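PDB 7L0A: esterase family protein from Staphylococcus aureus, which probably hydrolyses S-formylglutathione to formate and glutathione, acting as a serine carboxylic ester hydrolase of the esterase D family. Local coordinates for residues 16-21 and 103-108; 24-29 and 58-63; 147-152 and 201-206. All blocks are in the same frame, centred on the assembly; numbering follows the deposited sequence.

Contact 1 (16-21 and 103-108); sequences YHSPTI and ILEVYD
E105 reaches out of helix 99-113 and lays its carboxylate among Y16, S18 and T20, which supply four donors from the end of the first strand and the turn after it. OE1 takes two hydroxyls. Y16 OH donates to the anti lone pair of E105 OE1, 2.7 Å away, with OE1 lying at the edge of the phenol ring and in its plane; the ring and carboxylate planes stand 73° apart. S18 OG, also 2.7 Å from E105 OE1, comes in on the syn side. The other oxygen receives T20 twice: T20 N is 2.9 Å from E105 OE2 on its syn side, and T20 OG1 a very short 2.5 Å from that OE2. With CG anti to the backbone N (chi1 166°) and an extended chain beyond it, E105 carries its acid well clear of the helix, and bonds on both oxygens fix the rotation of the group. S18 OG also accepts from I21 N at 3.1 Å, an ST motif closing the turn between S18 and I21. L2 of the second subunit, apparently a remnant of its expression tag, covers T20 of this polar core. Around it the contact thins. V106 CG2 brushes Y16 OH at 3.6 Å, and the partly exposed P19 touches mainly through CD, 3.3 Å from E105 OE2, the rest of its ring farther off. On this loose side V3 of the same remnant packs on P19. Buried donors so arranged would probably keep E105 ionised. The arrangement pins the first hairpin of an alpha/beta-hydrolase sheet to a helix that covers it.

Contact 2 (24-29 and 58-63); sequences HQNLTV and SDETTY
The amide of N26 and the carboxylate of E60 meet at a slant, their planes 48° apart, and do not stack. What covers one face of the carboxylate is the aliphatic root of N26: its CB stands above E60 CD at 3.4 Å and 3.3 Å from E60 OE2. The polar ends are joined through a water, which accepts from N26 ND2 at 3.0 Å and donates to E60 OE1 at 2.7 Å. In E60, chi1 of 81° puts CG between the backbone N and the carbonyl carbon, 3.5 Å from T28 OG1, and the bend at chi2 then turns the carboxylate over N26 CB. The T28 hydroxyl makes the one direct hydrogen bond between the segments, to the backbone oxygen of E60, 2.8 Å from T28 OG1 to E60 O, arriving from above the carbonyl plane, 55° out of it. The loop that presents E60 is itself well braced: D59 OD1 caps T61 N at 2.8 Å, and D59 N donates to T62 OG1, so D59 and T62 form a capping box at the start of helix 62-66. Strand 24-32 runs between strands 9-17 and 79-83. L27, on the reverse face from T28, packs against helix 99-113, while Y63 touches M82 of strand 79-83 and bonds H128 at the end of strand 123-128.

Contact 3 (147-152 and 201-206); sequences AKAVPL and QIPKLL
A149 sits at the centre of the ladder between 147-152 and 201-206, both giving and taking a backbone hydrogen bond. Its N donates to K204 O at 2.9 Å, almost straight on to the carbonyl (C=O...N 169°), and its O accepts from L206 N at 3.1 Å. One step earlier K204 N donates to A147 O at 2.9 Å. These parallel pairings put A149 and L205 on one face of the sheet, where A149 CB meets L205 CD2 at 3.9 Å and is also brushed by the ring of P203. V150 CG2 packs beside L206 CB, the two side chains running alongside on the face of helix 244-259. The next rung is altered by P151, which has no N-H to offer: L206 O instead faces V150 CA at 3.1 Å, a CA-H...O contact, and P151 CD. Further out, helix 130-141 packs on A149, P151 and P203. K148 and K204 run alongside each other as extended chains, and one water accepts from both, 2.8 Å from K148 NZ. These are neighbouring parallel strands of the alpha/beta-hydrolase sheet, held by backbone bonds with apolar side chains packed on each face. At the lysine ends K148 NZ and K204 NZ stand 5.3 Å apart, their like charge probably relieved by the shared water and, for K148, by a hydrogen bond to M258 O and a cation-pi contact with W257.

Overall arrangement
From the N terminus, the chain makes the hairpin of strands 9-17 and 24-32, joined where Y16 O meets Q25 N at 2.9 Å; this ties contact 1 to contact 2. Contact 2 closes first, bringing the loop before helix 62-66 back to strand 24-32. Contact 1 then closes a wider loop around it when helix 99-113 returns to the end of strand 9-17. Contact 3 follows in series, opening at strand 148-152 and closing at 204-210 after a helical crossover. It lies across the chain's centre from the other two, yet Y63 packs on L152, linking contacts 2 and 3. One mixed sheet carries all three.

Contact 1 (16-21 and 103-108)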
loop_
_atom_site.group_PDB
_atom_site.type_symbol
_atom_site.label_atom_id
_atom_site.label_comp_id
_atom_site.label_asym_id
_atom_site.label_seq_id
_atom_site.Cartn_x
_atom_site.Cartn_y
_atom_site.Cartn_z
ATOM N N TYR B 16 7.956 4.515 1.859
ATOM C CA TYR B 16 8.772 4.356 0.660
ATOM C C TYR B 16 9.839 5.439 0.640
ATOM O O TYR B 16 9.716 6.458 1.308
ATOM C CB TYR B 16 7.928 4.389 -0.640
ATOM C CG TYR B 16 7.463 5.746 -1.089
ATOM C CD1 TYR B 16 6.534 6.502 -0.350
ATOM C CD2 TYR B 16 8.005 6.315 -2.218
ATOM C CE1 TYR B 16 6.149 7.781 -0.783
ATOM C CE2 TYR B 16 7.641 7.578 -2.632
ATOM C CZ TYR B 16 6.725 8.308 -1.918
ATOM O OH TYR B 16 6.356 9.574 -2.326
ATOM N N HIS B 17 10.907 5.189 -0.111
ATOM C CA HIS B 17 11.895 6.232 -0.377
ATOM C C HIS B 17 11.431 7.118 -1.534
ATOM O O HIS B 17 11.174 6.639 -2.636
ATOM C CB HIS B 17 13.252 5.616 -0.710
ATOM C CG HIS B 17 14.311 6.643 -0.918
ATOM N ND1 HIS B 17 14.564 7.210 -2.148
ATOM C CD2 HIS B 17 15.153 7.229 -0.045
ATOM C CE1 HIS B 17 15.544 8.088 -2.024
ATOM N NE2 HIS B 17 15.911 8.125 -0.755
ATOM N N SER B 18 11.281 8.409 -1.266
ATOM C CA SER B 18 10.840 9.377 -2.257
ATOM C C SER B 18 12.025 9.912 -3.048
ATOM O O SER B 18 12.919 10.521 -2.451
ATOM C CB SER B 18 10.148 10.532 -1.566
ATOM O OG SER B 18 9.944 11.614 -2.436
ATOM N N PRO B 19 12.087 9.660 -4.368
ATOM C CA PRO B 19 13.147 10.277 -5.199
ATOM C C PRO B 19 13.123 11.788 -5.155
ATOM O O PRO B 19 14.190 12.427 -5.191
ATOM C CB PRO B 19 12.838 9.755 -6.602
ATOM C CG PRO B 19 11.913 8.595 -6.435
ATOM C CD PRO B 19 11.177 8.772 -5.121
ATOM N N THR B 20 11.933 12.384 -5.033
ATOM C CA THR B 20 11.821 13.837 -5.078
ATOM C C THR B 20 12.353 14.476 -3.811
ATOM O O THR B 20 13.160 15.404 -3.876
ATOM C CB THR B 20 10.369 14.222 -5.308
ATOM O OG1 THR B 20 9.930 13.682 -6.551
ATOM C CG2 THR B 20 10.211 15.739 -5.318
ATOM N N ILE B 21 11.929 13.975 -2.646
ATOM C CA ILE B 21 12.381 14.530 -1.373
ATOM C C ILE B 21 13.758 14.014 -1.026
ATOM O O ILE B 21 14.539 14.716 -0.381
ATOM C CB ILE B 21 11.352 14.197 -0.267
ATOM C CG1 ILE B 21 10.001 14.835 -0.624
ATOM C CG2 ILE B 21 11.853 14.700 1.104
ATOM C CD1 ILE B 21 9.992 16.358 -0.622
ATOM N N ILE B 103 4.015 16.156 -4.208
ATOM C CA ILE B 103 2.632 15.729 -4.317
ATOM C C ILE B 103 2.366 15.129 -5.702
ATOM O O ILE B 103 1.637 14.133 -5.830
ATOM C CB ILE B 103 1.661 16.880 -3.996
ATOM C CG1 ILE B 103 1.792 17.322 -2.539
ATOM C CG2 ILE B 103 0.204 16.419 -4.205
ATOM C CD1 ILE B 103 1.598 16.219 -1.539
ATOM N N LEU B 104 3.003 15.660 -6.744
ATOM C CA LEU B 104 2.813 15.093 -8.078
ATOM C C LEU B 104 3.483 13.727 -8.189
ATOM O O LEU B 104 2.989 12.851 -8.903
ATOM C CB LEU B 104 3.311 16.064 -9.140
ATOM C CG LEU B 104 2.433 17.308 -9.238
ATOM C CD1 LEU B 104 3.054 18.280 -10.219
ATOM C CD2 LEU B 104 1.014 17.001 -9.668
ATOM N N GLU B 105 4.597 13.522 -7.485
ATOM C CA GLU B 105 5.203 12.199 -7.408
ATOM C C GLU B 105 4.259 11.210 -6.737
ATOM O O GLU B 105 4.091 10.082 -7.222
ATOM C CB GLU B 105 6.524 12.276 -6.647
ATOM C CG GLU B 105 7.050 10.884 -6.240
ATOM C CD GLU B 105 8.220 10.959 -5.290
ATOM O OE1 GLU B 105 8.043 10.629 -4.130
ATOM O OE2 GLU B 105 9.315 11.448 -5.716
ATOM N N VAL B 106 3.655 11.601 -5.607
ATOM C CA VAL B 106 2.723 10.700 -4.928
ATOM C C VAL B 106 1.595 10.324 -5.883
ATOM O O VAL B 106 1.227 9.145 -6.013
ATOM C CB VAL B 106 2.175 11.328 -3.633
ATOM C CG1 VAL B 106 1.099 10.453 -3.050
ATOM C CG2 VAL B 106 3.295 11.527 -2.624
ATOM N N TYR B 107 1.038 11.326 -6.566
ATOM C CA TYR B 107 -0.018 11.089 -7.540
ATOM C C TYR B 107 0.419 10.046 -8.565
ATOM O O TYR B 107 -0.289 9.053 -8.805
ATOM C CB TYR B 107 -0.409 12.405 -8.237
ATOM C CG TYR B 107 -1.524 12.226 -9.244
ATOM C CD1 TYR B 107 -1.276 11.691 -10.513
ATOM C CD2 TYR B 107 -2.833 12.571 -8.927
ATOM C CE1 TYR B 107 -2.335 11.475 -11.411
ATOM C CE2 TYR B 107 -3.874 12.397 -9.830
ATOM C CZ TYR B 107 -3.626 11.843 -11.060
ATOM O OH TYR B 107 -4.666 11.635 -11.952
ATOM N N ASP B 108 1.592 10.249 -9.164
ATOM C CA ASP B 108 2.052 9.355 -10.218
ATOM C C ASP B 108 2.278 7.949 -9.671
ATOM O O ASP B 108 1.849 6.965 -10.284
ATOM C CB ASP B 108 3.324 9.912 -10.850
ATOM C CG ASP B 108 3.061 11.094 -11.780
ATOM O OD1 ASP B 108 1.884 11.388 -12.100
ATOM O OD2 ASP B 108 4.060 11.732 -12.193
#

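Contact 2 (24-29 and 58-63)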
loop_
_atom_site.group_PDB
_atom_site.type_symbol
_atom_site.label_atom_id
_atom_site.label_comp_id
_atom_site.label_asym_id
_atom_site.label_seq_id
_atom_site.Cartn_x
_atom_site.Cartn_y
_atom_site.Cartn_z
ATOM N N HIS B 24 12.754 8.944 3.196
ATOM C CA HIS B 24 11.561 8.130 3.326
ATOM C C HIS B 24 10.357 8.981 3.697
ATOM O O HIS B 24 10.465 9.993 4.410
ATOM C CB HIS B 24 11.798 7.067 4.371
ATOM C CG HIS B 24 12.894 6.114 4.018
ATOM N ND1 HIS B 24 14.143 6.198 4.581
ATOM C CD2 HIS B 24 12.934 5.082 3.142
ATOM C CE1 HIS B 24 14.895 5.233 4.106
ATOM N NE2 HIS B 24 14.199 4.554 3.206
ATOM N N GLN B 25 9.200 8.555 3.178
ATOM C CA GLN B 25 7.926 9.211 3.390
ATOM C C GLN B 25 6.869 8.152 3.629
ATOM O O GLN B 25 6.935 7.061 3.052
ATOM C CB GLN B 25 7.490 10.068 2.209
ATOM C CG GLN B 25 8.347 11.289 1.978
ATOM C CD GLN B 25 8.270 12.281 3.110
ATOM O OE1 GLN B 25 7.207 12.789 3.443
ATOM N NE2 GLN B 25 9.416 12.576 3.715
ATOM N N ASN B 26 5.905 8.488 4.473
ATOM C CA ASN B 26 4.761 7.615 4.725
ATOM C C ASN B 26 3.527 8.112 3.986
ATOM O O ASN B 26 3.289 9.324 3.885
ATOM C CB ASN B 26 4.443 7.523 6.221
ATOM C CG ASN B 26 5.493 6.792 6.986
ATOM O OD1 ASN B 26 5.905 5.723 6.591
ATOM N ND2 ASN B 26 5.921 7.345 8.105
ATOM N N LEU B 27 2.731 7.158 3.504
ATOM C CA LEU B 27 1.466 7.412 2.851
ATOM C C LEU B 27 0.402 6.544 3.518
ATOM O O LEU B 27 0.654 5.396 3.882
ATOM C CB LEU B 27 1.430 7.051 1.353
ATOM C CG LEU B 27 2.520 7.465 0.420
ATOM C CD1 LEU B 27 2.266 6.812 -0.953
ATOM C CD2 LEU B 27 2.553 8.998 0.262
ATOM N N THR B 28 -0.807 7.074 3.625
ATOM C CA THR B 28 -1.998 6.280 3.938
ATOM C C THR B 28 -2.861 6.222 2.681
ATOM O O THR B 28 -3.123 7.252 2.048
ATOM C CB THR B 28 -2.800 6.860 5.103
ATOM O OG1 THR B 28 -1.951 6.980 6.249
ATOM C CG2 THR B 28 -4.017 5.953 5.446
ATOM N N VAL B 29 -3.322 5.026 2.329
ATOM C CA VAL B 29 -4.198 4.804 1.179
ATOM C C VAL B 29 -5.371 3.973 1.672
ATOM O O VAL B 29 -5.180 2.926 2.299
ATOM C CB VAL B 29 -3.459 4.084 0.038
ATOM C CG1 VAL B 29 -4.406 3.734 -1.078
ATOM C CG2 VAL B 29 -2.296 4.974 -0.501
ATOM N N SER B 58 -0.328 18.127 11.413
ATOM C CA SER B 58 -0.798 16.807 11.068
ATOM C C SER B 58 0.278 16.006 10.347
ATOM O O SER B 58 1.324 16.511 9.914
ATOM C CB SER B 58 -2.044 16.893 10.177
ATOM O OG SER B 58 -3.091 17.524 10.870
ATOM N N ASP B 59 -0.016 14.726 10.174
ATOM C CA ASP B 59 0.752 13.818 9.336
ATOM C C ASP B 59 -0.247 12.919 8.598
ATOM O O ASP B 59 -1.452 13.195 8.553
ATOM C CB ASP B 59 1.777 13.054 10.188
ATOM C CG ASP B 59 1.152 12.100 11.185
ATOM O OD1 ASP B 59 -0.017 11.682 11.031
ATOM O OD2 ASP B 59 1.858 11.759 12.179
ATOM N N GLU B 60 0.262 11.865 7.964
ATOM C CA GLU B 60 -0.540 11.005 7.110
ATOM C C GLU B 60 -1.590 10.192 7.878
ATOM O O GLU B 60 -2.416 9.526 7.230
ATOM C CB GLU B 60 0.376 10.054 6.314
ATOM C CG GLU B 60 0.851 8.816 7.116
ATOM C CD GLU B 60 2.020 9.073 8.041
ATOM O OE1 GLU B 60 2.562 10.204 8.036
ATOM O OE2 GLU B 60 2.417 8.115 8.794
ATOM N N THR B 61 -1.568 10.234 9.205
ATOM C CA THR B 61 -2.528 9.510 10.030
ATOM C C THR B 61 -3.624 10.391 10.629
ATOM O O THR B 61 -4.610 9.857 11.165
ATOM C CB THR B 61 -1.844 8.750 11.199
ATOM O OG1 THR B 61 -1.418 9.651 12.223
ATOM C CG2 THR B 61 -0.704 7.875 10.725
ATOM N N THR B 62 -3.510 11.720 10.548
ATOM C CA THR B 62 -4.362 12.564 11.379
ATOM C C THR B 62 -5.803 12.578 10.886
ATOM O O THR B 62 -6.732 12.589 11.699
ATOM C CB THR B 62 -3.798 13.985 11.429
ATOM O OG1 THR B 62 -2.394 13.915 11.712
ATOM C CG2 THR B 62 -4.514 14.784 12.468
ATOM N N TYR B 63 -6.021 12.633 9.571
ATOM C CA TYR B 63 -7.388 12.598 9.076
ATOM C C TYR B 63 -8.061 11.299 9.488
ATOM O O TYR B 63 -9.228 11.309 9.894
ATOM C CB TYR B 63 -7.450 12.766 7.552
ATOM C CG TYR B 63 -7.872 14.146 7.095
ATOM C CD1 TYR B 63 -9.198 14.535 7.158
ATOM C CD2 TYR B 63 -6.951 15.049 6.625
ATOM C CE1 TYR B 63 -9.603 15.813 6.743
ATOM C CE2 TYR B 63 -7.337 16.303 6.189
ATOM C CZ TYR B 63 -8.665 16.678 6.279
ATOM O OH TYR B 63 -9.082 17.942 5.897
HETATM O O HOH W 1 5.125 10.196 8.751
#

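Contact 3 (147-152 and 201-206)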
loop_
_atom_site.group_PDB
_atom_site.type_symbol
_atom_site.label_atom_id
_atom_site.label_comp_id
_atom_site.label_asym_id
_atom_site.label_seq_id
_atom_site.Cartn_x
_atom_site.Cartn_y
_atom_site.Cartn_z
ATOM N N ALA B 147 -10.689 17.053 -11.734
ATOM C CA ALA B 147 -11.973 17.584 -12.159
ATOM C C ALA B 147 -12.573 18.515 -11.119
ATOM O O ALA B 147 -13.372 19.403 -11.469
ATOM C CB ALA B 147 -12.951 16.448 -12.431
ATOM N N LYS B 148 -12.226 18.305 -9.859
ATOM C CA LYS B 148 -12.840 19.008 -8.740
ATOM C C LYS B 148 -11.771 19.218 -7.678
ATOM O O LYS B 148 -10.915 18.348 -7.477
ATOM C CB LYS B 148 -14.013 18.246 -8.140
ATOM C CG LYS B 148 -15.111 17.957 -9.153
ATOM C CD LYS B 148 -16.261 17.208 -8.510
ATOM C CE LYS B 148 -17.242 16.745 -9.573
ATOM N NZ LYS B 148 -18.561 16.382 -8.990
ATOM N N ALA B 149 -11.844 20.355 -6.986
ATOM C CA ALA B 149 -10.894 20.749 -5.947
ATOM C C ALA B 149 -11.664 21.389 -4.803
ATOM O O ALA B 149 -12.561 22.209 -5.044
ATOM C CB ALA B 149 -9.857 21.748 -6.519
ATOM N N VAL B 150 -11.304 21.037 -3.574
ATOM C CA VAL B 150 -12.000 21.483 -2.377
ATOM C C VAL B 150 -11.000 22.052 -1.372
ATOM O O VAL B 150 -10.474 21.343 -0.495
ATOM C CB VAL B 150 -12.797 20.332 -1.733
ATOM C CG1 VAL B 150 -13.571 20.839 -0.535
ATOM C CG2 VAL B 150 -13.746 19.685 -2.734
ATOM N N PRO B 151 -10.718 23.351 -1.434
ATOM C CA PRO B 151 -9.919 23.991 -0.376
ATOM C C PRO B 151 -10.758 24.223 0.875
ATOM O O PRO B 151 -11.834 24.823 0.804
ATOM C CB PRO B 151 -9.485 25.335 -1.006
ATOM C CG PRO B 151 -9.772 25.202 -2.447
ATOM C CD PRO B 151 -10.937 24.253 -2.575
ATOM N N LEU B 152 -10.250 23.762 2.007
ATOM C CA LEU B 152 -10.899 23.868 3.308
ATOM C C LEU B 152 -10.077 24.811 4.174
ATOM O O LEU B 152 -8.885 24.571 4.387
ATOM C CB LEU B 152 -10.986 22.498 3.985
ATOM C CG LEU B 152 -11.721 21.384 3.247
ATOM C CD1 LEU B 152 -11.600 20.117 4.114
ATOM C CD2 LEU B 152 -13.144 21.732 3.001
ATOM N N GLN B 201 -7.881 24.927 -18.034
ATOM C CA GLN B 201 -8.936 24.262 -17.296
ATOM C C GLN B 201 -8.772 24.541 -15.808
ATOM O O GLN B 201 -7.690 24.371 -15.259
ATOM C CB GLN B 201 -8.850 22.763 -17.563
ATOM C CG GLN B 201 -10.066 22.178 -18.211
ATOM C CD GLN B 201 -9.827 20.780 -18.739
ATOM O OE1 GLN B 201 -8.686 20.351 -18.937
ATOM N NE2 GLN B 201 -10.910 20.056 -18.969
ATOM N N ILE B 202 -9.841 24.986 -15.161
ATOM C CA ILE B 202 -9.884 25.125 -13.706
ATOM C C ILE B 202 -10.874 24.102 -13.185
ATOM O O ILE B 202 -12.007 24.043 -13.688
ATOM C CB ILE B 202 -10.297 26.543 -13.266
ATOM C CG1 ILE B 202 -9.312 27.587 -13.825
ATOM C CG2 ILE B 202 -10.365 26.647 -11.733
ATOM C CD1 ILE B 202 -9.627 29.008 -13.411
ATOM N N PRO B 203 -10.498 23.287 -12.213
ATOM C CA PRO B 203 -11.450 22.308 -11.660
ATOM C C PRO B 203 -12.672 23.009 -11.082
ATOM O O PRO B 203 -12.626 24.162 -10.661
ATOM C CB PRO B 203 -10.655 21.601 -10.564
ATOM C CG PRO B 203 -9.194 21.866 -10.894
ATOM C CD PRO B 203 -9.169 23.211 -11.566
ATOM N N LYS B 204 -13.787 22.274 -11.025
ATOM C CA LYS B 204 -14.919 22.763 -10.245
ATOM C C LYS B 204 -14.466 22.953 -8.795
ATOM O O LYS B 204 -13.807 22.082 -8.214
ATOM C CB LYS B 204 -16.086 21.786 -10.339
ATOM C CG LYS B 204 -17.451 22.388 -10.048
ATOM C CD LYS B 204 -18.575 21.426 -10.429
ATOM C CE LYS B 204 -19.905 21.892 -9.855
ATOM N NZ LYS B 204 -21.016 20.961 -10.169
ATOM N N LEU B 205 -14.808 24.105 -8.212
ATOM C CA LEU B 205 -14.339 24.497 -6.893
ATOM C C LEU B 205 -15.457 24.476 -5.862
ATOM O O LEU B 205 -16.519 25.088 -6.068
ATOM C CB LEU B 205 -13.743 25.903 -6.952
ATOM C CG LEU B 205 -12.471 26.070 -7.760
ATOM C CD1 LEU B 205 -12.158 27.569 -7.869
ATOM C CD2 LEU B 205 -11.322 25.331 -7.112
ATOM N N LEU B 206 -15.198 23.796 -4.739
ATOM C CA LEU B 206 -16.018 23.891 -3.537
ATOM C C LEU B 206 -15.094 24.407 -2.443
ATOM O O LEU B 206 -14.144 23.718 -2.053
ATOM C CB LEU B 206 -16.649 22.546 -3.169
ATOM C CG LEU B 206 -17.333 22.557 -1.813
ATOM C CD1 LEU B 206 -18.493 23.502 -1.761
ATOM C CD2 LEU B 206 -17.763 21.123 -1.477
HETATM O O HOH W 2 -19.977 18.628 -8.260
#